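Local coordinates for protein rRNA N-glycosidase (Bougainvillea spectabilis, PDB 3CTK) that belongs to the plant ribosome-inactivating proteins, the family of rRNA N-glycosidases, and is a single chain of mixed helices and strands, at residues Asp44-Leu49 with Ala63-Asp68. Residues are numbered along the deposited sequence; the frame is centred on the assembly and turned at random. Where two conformers were deposited one is given.
Sequences DKRFVL and AIDVTD
D65 OD1 is gripped by three donors: R46 NE across the contact at 2.8 Å, and T67 OG1 and T67 N from its own segment. The backbone N of T67 closes an Asx turn that holds the carboxylate as the strand ends. R46 comes in side-on, its NH2 reaching D65 OD2 at 2.9 Å on the syn side, while NE meets OD1 from above the carboxylate plane; the guanidinium and carboxylate planes stand 53° apart. With CG anti to the backbone N (chi1 -177°), the turn at chi2 sets R46 CG over the rim of one F47 ring face and carries the guanidinium on to D65, and T67 CG2 packs 3.6 Å from R46 NE. Beyond the salt bridge, along strands 47-49 and 63-65, the backbones pair antiparallel. V48 and I64 form the hydrogen-bonded pair, and one further bond, V66 N to R46 O at 3.0 Å, follows just past the strand ends. V48 CG1 lies 3.7 Å from I64 CB on one face of the sheet; F47, L49, A63 and D65 are on the other. This is the open end of the hairpin 47-53/59-65 within the six-stranded mixed sheet of this ribosome-inactivating protein fold, with strand 59-65 between 47-53 and 70-78, helix 14-25 against V48 and V66, and helix 92-97 against R46 and F47.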
ATOM      1  N   ASP A  44       6.521  -0.086 -19.580  1.00 15.44           N
ATOM      2  CA  ASP A  44       7.091   1.232 -19.295  1.00 17.34           C
ATOM      3  C   ASP A  44       6.221   2.119 -18.408  1.00 16.36           C
ATOM      4  O   ASP A  44       6.642   3.213 -18.024  1.00 15.74           O
ATOM      5  CB  ASP A  44       7.371   1.965 -20.608  0.70 20.99           C
ATOM      6  CG  ASP A  44       6.101   2.312 -21.362  0.70 24.68           C
ATOM      7  OD1 ASP A  44       5.103   1.581 -21.199  0.70 26.85           O
ATOM      8  OD2 ASP A  44       6.105   3.298 -22.128  0.70 27.74           O
ATOM      9  N   LYS A  45       5.013   1.664 -18.084  1.00 14.15           N
ATOM     10  CA  LYS A  45       4.113   2.443 -17.240  1.00 13.68           C
ATOM     11  C   LYS A  45       3.561   1.562 -16.126  1.00 10.83           C
ATOM     12  O   LYS A  45       2.625   1.943 -15.415  1.00  9.28           O
ATOM     13  CB  LYS A  45       2.956   2.996 -18.073  1.00 16.34           C
ATOM     14  CG  LYS A  45       3.383   3.995 -19.143  1.00 20.44           C
ATOM     15  CD  LYS A  45       2.182   4.599 -19.858  1.00 25.09           C
ATOM     16  CE  LYS A  45       1.405   3.544 -20.631  1.00 28.44           C
ATOM     17  NZ  LYS A  45       0.288   4.141 -21.419  1.00 32.97           N
ATOM     18  N   ARG A  46       4.173   0.393 -15.972  1.00  8.67           N
ATOM     19  CA  ARG A  46       3.758  -0.599 -14.992  1.00  7.56           C
ATOM     20  C   ARG A  46       3.966  -0.230 -13.523  1.00  6.60           C
ATOM     21  O   ARG A  46       3.254  -0.740 -12.659  1.00  4.48           O
ATOM     22  CB  ARG A  46       4.462  -1.927 -15.305  1.00  7.99           C
ATOM     23  CG  ARG A  46       4.084  -3.112 -14.415  1.00  8.23           C
ATOM     24  CD  ARG A  46       2.600  -3.474 -14.506  1.00  8.75           C
ATOM     25  NE  ARG A  46       2.296  -4.644 -13.684  1.00  8.76           N
ATOM     26  CZ  ARG A  46       2.547  -5.899 -14.045  1.00  8.92           C
ATOM     27  NH1 ARG A  46       3.097  -6.158 -15.225  1.00  7.13           N
ATOM     28  NH2 ARG A  46       2.278  -6.895 -13.212  1.00  7.61           N
ATOM     29  N   PHE A  47       4.921   0.649 -13.230  1.00  7.09           N
ATOM     30  CA  PHE A  47       5.182   1.014 -11.837  1.00  7.13           C
ATOM     31  C   PHE A  47       5.185   2.501 -11.529  1.00  8.43           C
ATOM     32  O   PHE A  47       5.420   3.335 -12.402  1.00  8.47           O
ATOM     33  CB  PHE A  47       6.535   0.447 -11.376  1.00  7.87           C
ATOM     34  CG  PHE A  47       6.678  -1.032 -11.568  1.00  8.39           C
ATOM     35  CD1 PHE A  47       7.389  -1.540 -12.652  1.00  7.41           C
ATOM     36  CD2 PHE A  47       6.087  -1.921 -10.677  1.00  7.81           C
ATOM     37  CE1 PHE A  47       7.506  -2.915 -12.847  1.00  7.28           C
ATOM     38  CE2 PHE A  47       6.196  -3.295 -10.863  1.00  7.43           C
ATOM     39  CZ  PHE A  47       6.908  -3.794 -11.952  1.00  7.22           C
ATOM     40  N   VAL A  48       4.911   2.823 -10.268  1.00  6.86           N
ATOM     41  CA  VAL A  48       4.960   4.198  -9.797  1.00  7.28           C
ATOM     42  C   VAL A  48       5.928   4.135  -8.624  1.00  7.27           C
ATOM     43  O   VAL A  48       5.907   3.180  -7.849  1.00  6.75           O
ATOM     44  CB  VAL A  48       3.578   4.724  -9.319  1.00  6.48           C
ATOM     45  CG1 VAL A  48       3.007   3.825  -8.240  1.00  8.18           C
ATOM     46  CG2 VAL A  48       3.724   6.153  -8.798  1.00  9.72           C
ATOM     47  N   LEU A  49       6.796   5.132  -8.511  1.00  6.43           N
ATOM     48  CA  LEU A  49       7.775   5.154  -7.436  1.00  6.99           C
ATOM     49  C   LEU A  49       7.366   6.125  -6.332  1.00  6.88           C
ATOM     50  O   LEU A  49       6.900   7.233  -6.600  1.00  5.53           O
ATOM     51  CB  LEU A  49       9.149   5.531  -7.999  1.00  8.83           C
ATOM     52  CG  LEU A  49       9.604   4.657  -9.177  1.00 10.34           C
ATOM     53  CD1 LEU A  49      10.900   5.195  -9.770  1.00  9.74           C
ATOM     54  CD2 LEU A  49       9.785   3.223  -8.702  1.00 13.00           C
ATOM     55  N   ALA A  63       8.748   0.840  -4.899  1.00  4.33           N
ATOM     56  CA  ALA A  63       8.089   0.584  -6.177  1.00  3.66           C
ATOM     57  C   ALA A  63       6.734  -0.084  -5.990  1.00  4.02           C
ATOM     58  O   ALA A  63       6.616  -1.077  -5.272  1.00  4.09           O
ATOM     59  CB  ALA A  63       8.980  -0.293  -7.052  1.00  4.38           C
ATOM     60  N   ILE A  64       5.717   0.466  -6.649  1.00  3.97           N
ATOM     61  CA  ILE A  64       4.359  -0.064  -6.568  1.00  3.77           C
ATOM     62  C   ILE A  64       3.820  -0.427  -7.955  1.00  4.23           C
ATOM     63  O   ILE A  64       3.923   0.357  -8.898  1.00  3.68           O
ATOM     64  CB  ILE A  64       3.409   0.966  -5.908  1.00  4.42           C
ATOM     65  CG1 ILE A  64       3.807   1.166  -4.442  1.00  6.41           C
ATOM     66  CG2 ILE A  64       1.951   0.502  -6.025  1.00  3.80           C
ATOM     67  CD1 ILE A  64       2.966   2.193  -3.704  1.00  7.15           C
ATOM     68  N   ASP A  65       3.255  -1.626  -8.061  1.00  3.69           N
ATOM     69  CA  ASP A  65       2.668  -2.140  -9.301  1.00  4.49           C
ATOM     70  C   ASP A  65       1.338  -1.398  -9.469  1.00  4.96           C
ATOM     71  O   ASP A  65       0.449  -1.544  -8.638  1.00  4.42           O
ATOM     72  CB  ASP A  65       2.416  -3.644  -9.140  1.00  5.43           C
ATOM     73  CG  ASP A  65       1.971  -4.317 -10.427  1.00  5.46           C
ATOM     74  OD1 ASP A  65       1.280  -3.670 -11.236  1.00  7.94           O
ATOM     75  OD2 ASP A  65       2.299  -5.506 -10.618  1.00  7.25           O
ATOM     76  N   VAL A  66       1.189  -0.616 -10.537  1.00  5.26           N
ATOM     77  CA  VAL A  66      -0.046   0.148 -10.712  1.00  5.83           C
ATOM     78  C   VAL A  66      -1.285  -0.676 -11.017  1.00  5.96           C
ATOM     79  O   VAL A  66      -2.408  -0.188 -10.864  1.00  6.97           O
ATOM     80  CB  VAL A  66       0.088   1.230 -11.815  1.00  5.04           C
ATOM     81  CG1 VAL A  66       1.272   2.140 -11.509  1.00  5.81           C
ATOM     82  CG2 VAL A  66       0.221   0.574 -13.190  1.00  6.43           C
ATOM     83  N   THR A  67      -1.105  -1.921 -11.439  1.00  5.77           N
ATOM     84  CA  THR A  67      -2.268  -2.746 -11.759  1.00  6.66           C
ATOM     85  C   THR A  67      -3.003  -3.229 -10.511  1.00  6.86           C
ATOM     86  O   THR A  67      -4.227  -3.378 -10.529  1.00  8.12           O
ATOM     87  CB  THR A  67      -1.878  -3.975 -12.624  1.00  5.58           C
ATOM     88  OG1 THR A  67      -1.058  -4.869 -11.861  1.00  7.39           O
ATOM     89  CG2 THR A  67      -1.118  -3.531 -13.871  1.00  6.32           C
ATOM     90  N   ASP A  68      -2.271  -3.445  -9.421  1.00  6.80           N
ATOM     91  CA  ASP A  68      -2.881  -3.941  -8.189  1.00  6.71           C
ATOM     92  C   ASP A  68      -2.449  -3.231  -6.905  1.00  6.22           C
ATOM     93  O   ASP A  68      -2.832  -3.644  -5.808  1.00  6.59           O
ATOM     94  CB  ASP A  68      -2.601  -5.442  -8.050  1.00  7.44           C
ATOM     95  CG  ASP A  68      -1.122  -5.779  -8.204  1.00 10.07           C
ATOM     96  OD1 ASP A  68      -0.282  -4.879  -7.990  1.00  7.58           O
ATOM     97  OD2 ASP A  68      -0.801  -6.946  -8.527  1.00  9.62           O
TER